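Long-range contacts in inositol-3-phosphate synthase (Caenorhabditis elegans, PDB 1VKO), which belongs to the inositol-phosphate synthase family and binds nicotinamide-adenine-dinucleotide in a Rossmann-like domain: residues I290-P301 with H316-F325; V38-R46 with A511-T519. One frame throughout, in Å; residues are numbered along the deposited sequence.

After two short strands, 24-27 and 32-35, the chain forms strand 38-53, whose residues 38-46 are later met by the far end of the sequence. It then enters the parallel sheet that carries the NAD pocket, and there contact 1 closes a short loop: strand 295-298, helix 307-316 and strand 320-321 form a beta-alpha-beta unit. Only at the end of helix 498-513 do residues 511-519 return to strand 38-53, so contact 2 spans 464 residues and encloses contact 1. The two do not touch, their nearest atoms being about 11 Å apart. Contact 1 builds the edge of the nucleotide-binding sheet; contact 2 ties the C-terminal region to the antiparallel sheet.

Contact 1: I290-P301 with H316-F325; sequences ILEGAHYINGSP and HKVFVGGDDF. With NAD (nicotinamide-adenine-dinucleotide), chain G.
I290 sets its CG2 against CB of H316 at 3.5 Å, while its CG1 branch meets CG1 of V318. L291 crosses the H316 imidazole at a slant, its CD2 near NE2. Positive phi at G293 ends the helix in a Schellman motif, and the G293 and A294 carbonyl oxygens border CG2 of V318. At H295 the ring replaces a backbone acceptor: with CG beside the backbone N (chi1 -47°), ND1 takes the F319 N-H at 3.1 Å, nearly straight and close to the ring plane. Two parallel bridges follow. Y296 binds F319 O through its N and G321 N through its O, and N298 N reaches G321 O at 2.8 Å; CD1 of I297 lies over the backbone of G321. The N298 side chain then splits its work. OD1 takes S300 N in an Asx turn, while ND2 makes a weak 2.7 Å bond to D323 OD1 and another to Q302 O. G299 rests its CA over the face of the F325 ring, 3.9 Å from the centroid, and its O accepts F325 N. S300 OG shares a hydrogen bond with O3D of NAD at 3.0 Å. P301 packs CG against D324, whose OD1 forms a salt bridge with K373 and whose OD2 is hydrogen-bonded to S376 OG, and a water joins P301 O to D323 OD2. This is the edge of a Rossmann-like parallel sheet: strand 242-247 lies on the other side of strand 295-298, and helix 307-316 covers I290 and V320.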
loop_
_atom_site.group_PDB
_atom_site.type_symbol
_atom_site.label_atom_id
_atom_site.label_comp_id
_atom_site.label_asym_id
_atom_site.label_seq_id
_atom_site.Cartn_x
_atom_site.Cartn_y
_atom_site.Cartn_z
ATOM N N ILE A 290 35.456 25.846 -13.541
ATOM C CA ILE A 290 36.349 26.398 -12.550
ATOM C C ILE A 290 37.333 27.338 -13.207
ATOM O O ILE A 290 37.452 28.480 -12.781
ATOM C CB ILE A 290 37.095 25.289 -11.783
ATOM C CG1 ILE A 290 36.111 24.478 -10.954
ATOM C CG2 ILE A 290 38.163 25.905 -10.903
ATOM C CD1 ILE A 290 36.626 23.070 -10.627
ATOM N N LEU A 291 38.000 26.875 -14.261
ATOM C CA LEU A 291 38.985 27.713 -14.964
ATOM C C LEU A 291 38.423 29.038 -15.458
ATOM O O LEU A 291 39.149 30.009 -15.548
ATOM C CB LEU A 291 39.709 26.937 -16.090
ATOM C CG LEU A 291 40.512 25.768 -15.512
ATOM C CD1 LEU A 291 40.896 24.883 -16.599
ATOM C CD2 LEU A 291 41.735 26.245 -14.809
ATOM N N GLU A 292 37.118 29.074 -15.717
ATOM C CA GLU A 292 36.407 30.310 -16.099
ATOM C C GLU A 292 35.701 31.051 -14.960
ATOM O O GLU A 292 34.900 31.958 -15.210
ATOM C CB GLU A 292 35.383 29.992 -17.176
ATOM C CG GLU A 292 36.000 29.521 -18.475
ATOM C CD GLU A 292 36.905 30.575 -19.086
ATOM O OE1 GLU A 292 36.683 31.775 -18.782
ATOM O OE2 GLU A 292 37.828 30.206 -19.855
ATOM N N GLY A 293 35.961 30.667 -13.715
ATOM C CA GLY A 293 35.333 31.359 -12.592
ATOM C C GLY A 293 33.841 31.116 -12.385
ATOM O O GLY A 293 33.214 31.782 -11.549
ATOM N N ALA A 294 33.278 30.171 -13.145
ATOM C CA ALA A 294 31.914 29.638 -12.920
ATOM C C ALA A 294 31.897 28.555 -11.842
ATOM O O ALA A 294 32.852 27.793 -11.696
ATOM C CB ALA A 294 31.331 29.078 -14.214
ATOM N N HIS A 295 30.810 28.483 -11.086
ATOM C CA HIS A 295 30.688 27.476 -10.044
ATOM C C HIS A 295 30.084 26.241 -10.696
ATOM O O HIS A 295 29.447 26.321 -11.757
ATOM C CB HIS A 295 29.786 27.960 -8.893
ATOM C CG HIS A 295 30.093 29.350 -8.426
ATOM N ND1 HIS A 295 31.191 29.649 -7.653
ATOM C CD2 HIS A 295 29.442 30.518 -8.616
ATOM C CE1 HIS A 295 31.222 30.945 -7.411
ATOM N NE2 HIS A 295 30.162 31.495 -7.970
ATOM N N TYR A 296 30.277 25.105 -10.059
ATOM C CA TYR A 296 29.865 23.867 -10.656
ATOM C C TYR A 296 29.082 22.977 -9.686
ATOM O O TYR A 296 29.596 22.618 -8.583
ATOM C CB TYR A 296 31.080 23.130 -11.244
ATOM C CG TYR A 296 30.664 21.916 -12.044
ATOM C CD1 TYR A 296 30.251 22.022 -13.373
ATOM C CD2 TYR A 296 30.644 20.677 -11.461
ATOM C CE1 TYR A 296 29.850 20.886 -14.087
ATOM C CE2 TYR A 296 30.218 19.568 -12.143
ATOM C CZ TYR A 296 29.860 19.645 -13.444
ATOM O OH TYR A 296 29.465 18.462 -14.100
ATOM N N ILE A 297 27.848 22.644 -10.105
ATOM C CA ILE A 297 26.949 21.698 -9.389
ATOM C C ILE A 297 26.710 20.383 -10.124
ATOM O O ILE A 297 26.344 20.378 -11.317
ATOM C CB ILE A 297 25.546 22.339 -9.081
ATOM C CG1 ILE A 297 25.662 23.780 -8.546
ATOM C CG2 ILE A 297 24.689 21.411 -8.153
ATOM C CD1 ILE A 297 26.465 23.925 -7.292
ATOM N N ASN A 298 26.904 19.278 -9.399
ATOM C CA ASN A 298 26.697 17.922 -9.898
ATOM C C ASN A 298 25.378 17.333 -9.365
ATOM O O ASN A 298 25.303 16.966 -8.178
ATOM C CB ASN A 298 27.856 17.011 -9.458
ATOM C CG ASN A 298 27.630 15.513 -9.842
ATOM O OD1 ASN A 298 26.958 15.204 -10.824
ATOM N ND2 ASN A 298 28.208 14.600 -9.064
ATOM N N GLY A 299 24.381 17.237 -10.251
ATOM C CA GLY A 299 23.037 16.783 -9.953
ATOM C C GLY A 299 22.881 15.278 -10.101
ATOM O O GLY A 299 21.813 14.717 -9.808
ATOM N N SER A 300 23.958 14.611 -10.525
ATOM C CA SER A 300 23.923 13.178 -10.802
ATOM C C SER A 300 24.844 12.401 -9.843
ATOM O O SER A 300 25.616 13.001 -9.076
ATOM C CB SER A 300 24.309 12.896 -12.248
ATOM O OG SER A 300 23.383 13.481 -13.144
ATOM N N PRO A 301 24.697 11.077 -9.835
ATOM C CA PRO A 301 25.451 10.212 -8.941
ATOM C C PRO A 301 26.953 10.101 -9.202
ATOM O O PRO A 301 27.656 9.752 -8.261
ATOM C CB PRO A 301 24.819 8.829 -9.184
ATOM C CG PRO A 301 23.503 9.120 -9.668
ATOM C CD PRO A 301 23.695 10.316 -10.594
ATOM N N HIS A 316 41.044 28.091 -7.275
ATOM C CA HIS A 316 40.496 29.092 -8.198
ATOM C C HIS A 316 39.375 29.943 -7.610
ATOM O O HIS A 316 38.817 30.808 -8.294
ATOM C CB HIS A 316 40.095 28.454 -9.534
ATOM C CG HIS A 316 41.223 28.358 -10.510
ATOM N ND1 HIS A 316 42.166 27.353 -10.466
ATOM C CD2 HIS A 316 41.574 29.155 -11.546
ATOM C CE1 HIS A 316 43.048 27.527 -11.436
ATOM N NE2 HIS A 316 42.712 28.614 -12.105
ATOM N N LYS A 317 39.081 29.707 -6.331
ATOM C CA LYS A 317 38.113 30.495 -5.569
ATOM C C LYS A 317 36.679 30.420 -6.109
ATOM O O LYS A 317 35.955 31.425 -6.224
ATOM C CB LYS A 317 38.604 31.943 -5.393
ATOM C CG LYS A 317 39.392 32.200 -4.098
ATOM C CD LYS A 317 40.668 31.357 -3.974
ATOM C CE LYS A 317 41.731 32.095 -3.143
ATOM N N VAL A 318 36.273 29.185 -6.386
ATOM C CA VAL A 318 34.965 28.860 -6.945
ATOM C C VAL A 318 34.291 27.780 -6.066
ATOM O O VAL A 318 34.983 27.033 -5.344
ATOM C CB VAL A 318 35.189 28.456 -8.413
ATOM C CG1 VAL A 318 34.788 27.033 -8.699
ATOM C CG2 VAL A 318 34.597 29.508 -9.377
ATOM N N PHE A 319 32.958 27.716 -6.076
ATOM C CA PHE A 319 32.249 26.708 -5.265
ATOM C C PHE A 319 31.881 25.505 -6.082
ATOM O O PHE A 319 31.494 25.648 -7.248
ATOM C CB PHE A 319 30.943 27.242 -4.647
ATOM C CG PHE A 319 31.136 28.276 -3.573
ATOM C CD1 PHE A 319 31.720 27.945 -2.356
ATOM C CD2 PHE A 319 30.685 29.575 -3.763
ATOM C CE1 PHE A 319 31.888 28.914 -1.362
ATOM C CE2 PHE A 319 30.850 30.548 -2.779
ATOM C CZ PHE A 319 31.444 30.221 -1.582
ATOM N N VAL A 320 31.997 24.325 -5.456
ATOM C CA VAL A 320 31.500 23.092 -6.045
ATOM C C VAL A 320 30.346 22.538 -5.216
ATOM O O VAL A 320 30.214 22.903 -4.046
ATOM C CB VAL A 320 32.621 22.048 -6.374
ATOM C CG1 VAL A 320 33.535 22.622 -7.400
ATOM C CG2 VAL A 320 33.420 21.567 -5.121
ATOM N N GLY A 321 29.498 21.700 -5.827
ATOM C CA GLY A 321 28.381 21.056 -5.108
ATOM C C GLY A 321 27.956 19.705 -5.690
ATOM O O GLY A 321 28.185 19.431 -6.860
ATOM N N GLY A 322 27.345 18.860 -4.861
ATOM C CA GLY A 322 26.872 17.520 -5.252
ATOM C C GLY A 322 26.785 16.588 -4.052
ATOM O O GLY A 322 27.094 16.991 -2.935
ATOM N N ASP A 323 26.360 15.341 -4.252
ATOM C CA ASP A 323 26.017 14.832 -5.550
ATOM C C ASP A 323 24.600 14.297 -5.501
ATOM O O ASP A 323 24.213 13.634 -4.517
ATOM C CB ASP A 323 26.927 13.653 -5.877
ATOM C CG ASP A 323 28.373 14.022 -5.953
ATOM O OD1 ASP A 323 28.743 15.147 -6.435
ATOM O OD2 ASP A 323 29.247 13.207 -5.615
ATOM N N ASP A 324 23.845 14.558 -6.568
ATOM C CA ASP A 324 22.632 13.799 -6.922
ATOM C C ASP A 324 21.382 14.364 -6.244
ATOM O O ASP A 324 21.253 14.290 -5.001
ATOM C CB ASP A 324 22.830 12.308 -6.615
ATOM C CG ASP A 324 21.875 11.394 -7.380
ATOM O OD1 ASP A 324 21.309 11.801 -8.423
ATOM O OD2 ASP A 324 21.667 10.215 -7.017
ATOM N N PHE A 325 20.468 14.912 -7.064
ATOM C CA PHE A 325 19.248 15.520 -6.570
ATOM C C PHE A 325 18.589 14.616 -5.608
ATOM O O PHE A 325 18.470 13.393 -5.829
ATOM C CB PHE A 325 18.226 15.807 -7.682
ATOM C CG PHE A 325 18.737 16.683 -8.803
ATOM C CD1 PHE A 325 19.314 17.921 -8.543
ATOM C CD2 PHE A 325 18.601 16.286 -10.127
ATOM C CE1 PHE A 325 19.767 18.738 -9.612
ATOM C CE2 PHE A 325 19.060 17.113 -11.186
ATOM C CZ PHE A 325 19.633 18.311 -10.897
HETATM P PA NAD G . 17.004 12.887 -19.288
HETATM O O1A NAD G . 17.431 11.769 -20.113
HETATM O O2A NAD G . 15.644 13.280 -19.695
HETATM O O5B NAD G . 18.085 14.036 -19.453
HETATM C C5B NAD G . 19.383 13.730 -19.866
HETATM C C4B NAD G . 19.722 14.653 -21.022
HETATM O O4B NAD G . 21.116 14.861 -21.028
HETATM C C3B NAD G . 19.367 14.058 -22.355
HETATM O O3B NAD G . 18.948 15.169 -23.132
HETATM C C2B NAD G . 20.662 13.593 -22.958
HETATM O O2B NAD G . 20.594 14.004 -24.322
HETATM C C1B NAD G . 21.679 14.483 -22.251
HETATM N N9A NAD G . 23.090 14.037 -22.121
HETATM C C8A NAD G . 23.605 12.796 -21.899
HETATM N N7A NAD G . 24.953 12.893 -21.883
HETATM C C5A NAD G . 25.338 14.165 -22.091
HETATM C C6A NAD G . 26.583 14.807 -22.209
HETATM N N6A NAD G . 27.759 14.159 -22.163
HETATM N N1A NAD G . 26.607 16.155 -22.461
HETATM C C2A NAD G . 25.447 16.854 -22.625
HETATM N N3A NAD G . 24.257 16.206 -22.549
HETATM C C4A NAD G . 24.175 14.887 -22.276
HETATM O O3 NAD G . 17.080 12.541 -17.706
HETATM P PN NAD G . 16.508 13.571 -16.635
HETATM O O1N NAD G . 16.548 14.919 -17.261
HETATM O O2N NAD G . 15.228 13.041 -16.158
HETATM O O5D NAD G . 17.621 13.653 -15.459
HETATM C C5D NAD G . 18.995 13.818 -15.765
HETATM C C4D NAD G . 19.953 13.360 -14.649
HETATM O O4D NAD G . 19.532 13.860 -13.403
HETATM C C3D NAD G . 20.055 11.838 -14.495
HETATM O O3D NAD G . 21.393 11.502 -14.252
HETATM C C2D NAD G . 19.344 11.571 -13.193
HETATM O O2D NAD G . 19.827 10.462 -12.451
HETATM C C1D NAD G . 19.641 12.838 -12.437
HETATM N N1N NAD G . 18.676 12.876 -11.345
HETATM C C2N NAD G . 17.345 12.949 -11.616
HETATM C C3N NAD G . 16.453 12.955 -10.568
HETATM C C7N NAD G . 15.081 13.415 -10.888
HETATM O O7N NAD G . 14.837 13.680 -12.257
HETATM N N7N NAD G . 14.181 13.576 -9.910
HETATM C C4N NAD G . 16.898 12.904 -9.232
HETATM C C5N NAD G . 18.249 12.811 -8.980
HETATM C C6N NAD G . 19.147 12.789 -10.058
HETATM O O HOH W 1 29.141 10.730 -6.231
#

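Contact 2: V38-R46 with A511-T519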
loop_
_atom_site.group_PDB
_atom_site.type_symbol
_atom_site.label_atom_id
_atom_site.label_comp_id
_atom_site.label_asym_id
_atom_site.label_seq_id
_atom_site.Cartn_x
_atom_site.Cartn_y
_atom_site.Cartn_z
ATOM N N VAL A 38 26.202 46.389 1.240
ATOM C CA VAL A 38 26.503 45.134 1.903
ATOM C C VAL A 38 26.035 45.280 3.347
ATOM O O VAL A 38 25.895 46.399 3.840
ATOM C CB VAL A 38 28.015 44.681 1.788
ATOM C CG1 VAL A 38 28.724 45.370 0.633
ATOM C CG2 VAL A 38 28.773 44.861 3.089
ATOM N N LEU A 39 25.763 44.152 3.999
ATOM C CA LEU A 39 25.284 44.123 5.372
ATOM C C LEU A 39 26.269 43.364 6.255
ATOM O O LEU A 39 26.550 42.182 6.030
ATOM C CB LEU A 39 23.912 43.446 5.426
ATOM C CG LEU A 39 23.145 43.506 6.746
ATOM C CD1 LEU A 39 22.137 44.627 6.702
ATOM C CD2 LEU A 39 22.454 42.200 7.011
ATOM N N GLU A 40 26.783 44.046 7.269
ATOM C CA GLU A 40 27.690 43.417 8.224
ATOM C C GLU A 40 26.936 42.908 9.434
ATOM O O GLU A 40 26.071 43.599 9.983
ATOM C CB GLU A 40 28.802 44.365 8.669
ATOM C CG GLU A 40 30.027 43.640 9.224
ATOM C CD GLU A 40 30.553 44.241 10.525
ATOM O OE1 GLU A 40 30.791 45.485 10.592
ATOM O OE2 GLU A 40 30.736 43.448 11.484
ATOM N N SER A 41 27.277 41.699 9.854
ATOM C CA SER A 41 26.464 41.007 10.829
ATOM C C SER A 41 27.316 40.158 11.762
ATOM O O SER A 41 27.923 39.177 11.342
ATOM C CB SER A 41 25.439 40.140 10.096
ATOM O OG SER A 41 24.456 39.663 10.986
ATOM N N ARG A 42 27.365 40.543 13.028
ATOM C CA ARG A 42 28.172 39.821 14.009
ATOM C C ARG A 42 27.286 38.791 14.668
ATOM O O ARG A 42 26.216 39.119 15.165
ATOM C CB ARG A 42 28.832 40.786 15.025
ATOM C CG ARG A 42 29.165 40.212 16.427
ATOM C CD ARG A 42 29.738 41.247 17.416
ATOM N NE ARG A 42 29.327 42.639 17.130
ATOM C CZ ARG A 42 30.046 43.537 16.429
ATOM N NH1 ARG A 42 31.233 43.215 15.926
ATOM N NH2 ARG A 42 29.580 44.764 16.225
ATOM N N PHE A 43 27.734 37.541 14.632
ATOM C CA PHE A 43 27.009 36.415 15.213
ATOM C C PHE A 43 27.908 35.704 16.219
ATOM O O PHE A 43 29.038 35.377 15.899
ATOM C CB PHE A 43 26.579 35.468 14.092
ATOM C CG PHE A 43 26.046 34.140 14.569
ATOM C CD1 PHE A 43 24.844 34.061 15.276
ATOM C CD2 PHE A 43 26.748 32.966 14.301
ATOM C CE1 PHE A 43 24.355 32.825 15.718
ATOM C CE2 PHE A 43 26.272 31.740 14.743
ATOM C CZ PHE A 43 25.066 31.675 15.449
ATOM N N THR A 44 27.418 35.493 17.436
ATOM C CA THR A 44 28.151 34.758 18.460
ATOM C C THR A 44 27.745 33.287 18.411
ATOM O O THR A 44 26.619 32.942 18.765
ATOM C CB THR A 44 27.869 35.390 19.842
ATOM O OG1 THR A 44 28.537 36.669 19.940
ATOM C CG2 THR A 44 28.469 34.565 20.968
ATOM N N TYR A 45 28.658 32.425 17.943
ATOM C CA TYR A 45 28.376 30.989 17.727
ATOM C C TYR A 45 28.624 30.092 18.967
ATOM O O TYR A 45 29.732 30.037 19.506
ATOM C CB TYR A 45 29.143 30.488 16.487
ATOM C CG TYR A 45 29.033 28.995 16.190
ATOM C CD1 TYR A 45 27.795 28.412 15.879
ATOM C CD2 TYR A 45 30.167 28.170 16.207
ATOM C CE1 TYR A 45 27.681 27.048 15.609
ATOM C CE2 TYR A 45 30.068 26.786 15.927
ATOM C CZ TYR A 45 28.816 26.246 15.626
ATOM O OH TYR A 45 28.678 24.919 15.338
ATOM N N ARG A 46 27.589 29.391 19.417
ATOM C CA ARG A 46 27.712 28.533 20.594
ATOM C C ARG A 46 28.169 27.134 20.236
ATOM O O ARG A 46 27.426 26.386 19.620
ATOM C CB ARG A 46 26.375 28.426 21.334
ATOM C CG ARG A 46 25.756 29.733 21.834
ATOM C CD ARG A 46 24.739 29.460 22.921
ATOM N NE ARG A 46 23.728 30.488 23.112
ATOM C CZ ARG A 46 22.480 30.427 22.642
ATOM N NH1 ARG A 46 22.063 29.399 21.897
ATOM N NH2 ARG A 46 21.647 31.425 22.901
ATOM N N ALA A 511 21.151 34.383 10.826
ATOM C CA ALA A 511 22.455 34.924 11.281
ATOM C C ALA A 511 23.036 36.003 10.351
ATOM O O ALA A 511 23.471 37.070 10.822
ATOM C CB ALA A 511 23.468 33.799 11.472
ATOM N N LEU A 512 23.045 35.731 9.041
ATOM C CA LEU A 512 23.378 36.760 8.042
ATOM C C LEU A 512 22.523 38.017 8.178
ATOM O O LEU A 512 23.072 39.126 8.212
ATOM C CB LEU A 512 23.299 36.229 6.605
ATOM C CG LEU A 512 24.177 35.004 6.332
ATOM C CD1 LEU A 512 23.802 34.342 5.025
ATOM C CD2 LEU A 512 25.653 35.329 6.368
ATOM N N ALA A 513 21.200 37.843 8.275
ATOM C CA ALA A 513 20.238 38.968 8.280
ATOM C C ALA A 513 20.186 39.749 9.574
ATOM O O ALA A 513 19.713 40.895 9.570
ATOM C CB ALA A 513 18.836 38.503 7.917
ATOM N N GLY A 514 20.633 39.124 10.668
ATOM C CA GLY A 514 20.787 39.785 11.967
ATOM C C GLY A 514 19.880 39.274 13.076
ATOM O O GLY A 514 19.957 39.724 14.220
ATOM N N PHE A 515 19.021 38.312 12.761
ATOM C CA PHE A 515 18.029 37.864 13.753
ATOM C C PHE A 515 17.900 36.342 13.942
ATOM O O PHE A 515 16.835 35.783 13.667
ATOM C CB PHE A 515 16.661 38.520 13.497
ATOM C CG PHE A 515 16.225 38.524 12.046
ATOM C CD1 PHE A 515 15.697 37.380 11.463
ATOM C CD2 PHE A 515 16.279 39.697 11.292
ATOM C CE1 PHE A 515 15.259 37.374 10.154
ATOM C CE2 PHE A 515 15.850 39.705 9.959
ATOM C CZ PHE A 515 15.326 38.538 9.397
ATOM N N PRO A 516 18.967 35.682 14.395
ATOM C CA PRO A 516 18.888 34.273 14.742
ATOM C C PRO A 516 18.327 34.207 16.124
ATOM O O PRO A 516 18.360 35.218 16.781
ATOM C CB PRO A 516 20.362 33.808 14.751
ATOM C CG PRO A 516 21.208 35.115 14.928
ATOM C CD PRO A 516 20.318 36.242 14.590
ATOM N N SER A 517 17.852 33.035 16.573
ATOM C CA SER A 517 17.243 32.868 17.910
ATOM C C SER A 517 17.241 31.435 18.464
ATOM O O SER A 517 17.735 30.486 17.830
ATOM C CB SER A 517 15.811 33.367 17.889
ATOM O OG SER A 517 14.990 32.451 17.206
ATOM N N ASP A 518 16.672 31.289 19.654
ATOM C CA ASP A 518 16.416 29.980 20.233
ATOM C C ASP A 518 14.948 29.614 20.150
ATOM O O ASP A 518 14.373 29.053 21.093
ATOM C CB ASP A 518 16.848 29.983 21.686
ATOM C CG ASP A 518 18.337 30.048 21.833
ATOM O OD1 ASP A 518 19.036 29.269 21.148
ATOM O OD2 ASP A 518 18.885 30.839 22.620
ATOM N N THR A 519 14.335 29.931 19.017
ATOM C CA THR A 519 12.894 29.779 18.891
ATOM C C THR A 519 12.460 28.335 18.693
ATOM O O THR A 519 11.269 28.080 18.512
ATOM C CB THR A 519 12.331 30.715 17.772
ATOM O OG1 THR A 519 10.913 30.631 17.736
ATOM C CG2 THR A 519 12.757 30.262 16.377
HETATM O O HOH W 2 25.606 39.544 6.653
#
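The ring of F43 has the methyl of A511 over one face, CB lying 4.2 Å from the centroid and 19° off the normal, a CH-pi contact; the opposite face carries Y45 N, offset toward the rim. P516 approaches the same ring obliquely, its CG 3.8 Å from F43 CD1, as the two side chains slide past each other. With CG anti to the backbone N (chi1 169°), F43 leaves the strand toward the end of the helix. The other flat groups, R46 and D518, form a salt bridge. The guanidinium presents NH1 and NH2 end-on, one to each carboxylate oxygen, and the planes are only 20° apart. NH1 meets OD1 at 3.1 Å almost straight and in the guanidinium plane, whereas NH2 meets OD2 at 2.8 Å from a slight tilt; both oxygens use their syn lone pairs. D518 is also bonded across a subunit interface, on which this strand-helix packing lies: OD1 forms a salt bridge with K507 of the second subunit, and OD2 accepts a hydrogen bond from the backbone N of R46 of the second subunit.

Nearer the start of the strand, S41 OG donates to the carbonyl oxygen of A511 at 2.8 Å, which ties the strand to the last turn of the helix. A water bridges L39 O and L512 O, and L39 CD2 packs 3.4 Å from that same L512 oxygen. The helix ends at A513, and positive phi at G514 lets the chain turn off toward P516. Strand 38-53 runs between strands 32-35 and 56-71 of the antiparallel sheet, with the end of helix 498-513 on its F43 side; L512 also reaches F68 and T70 of strand 56-71.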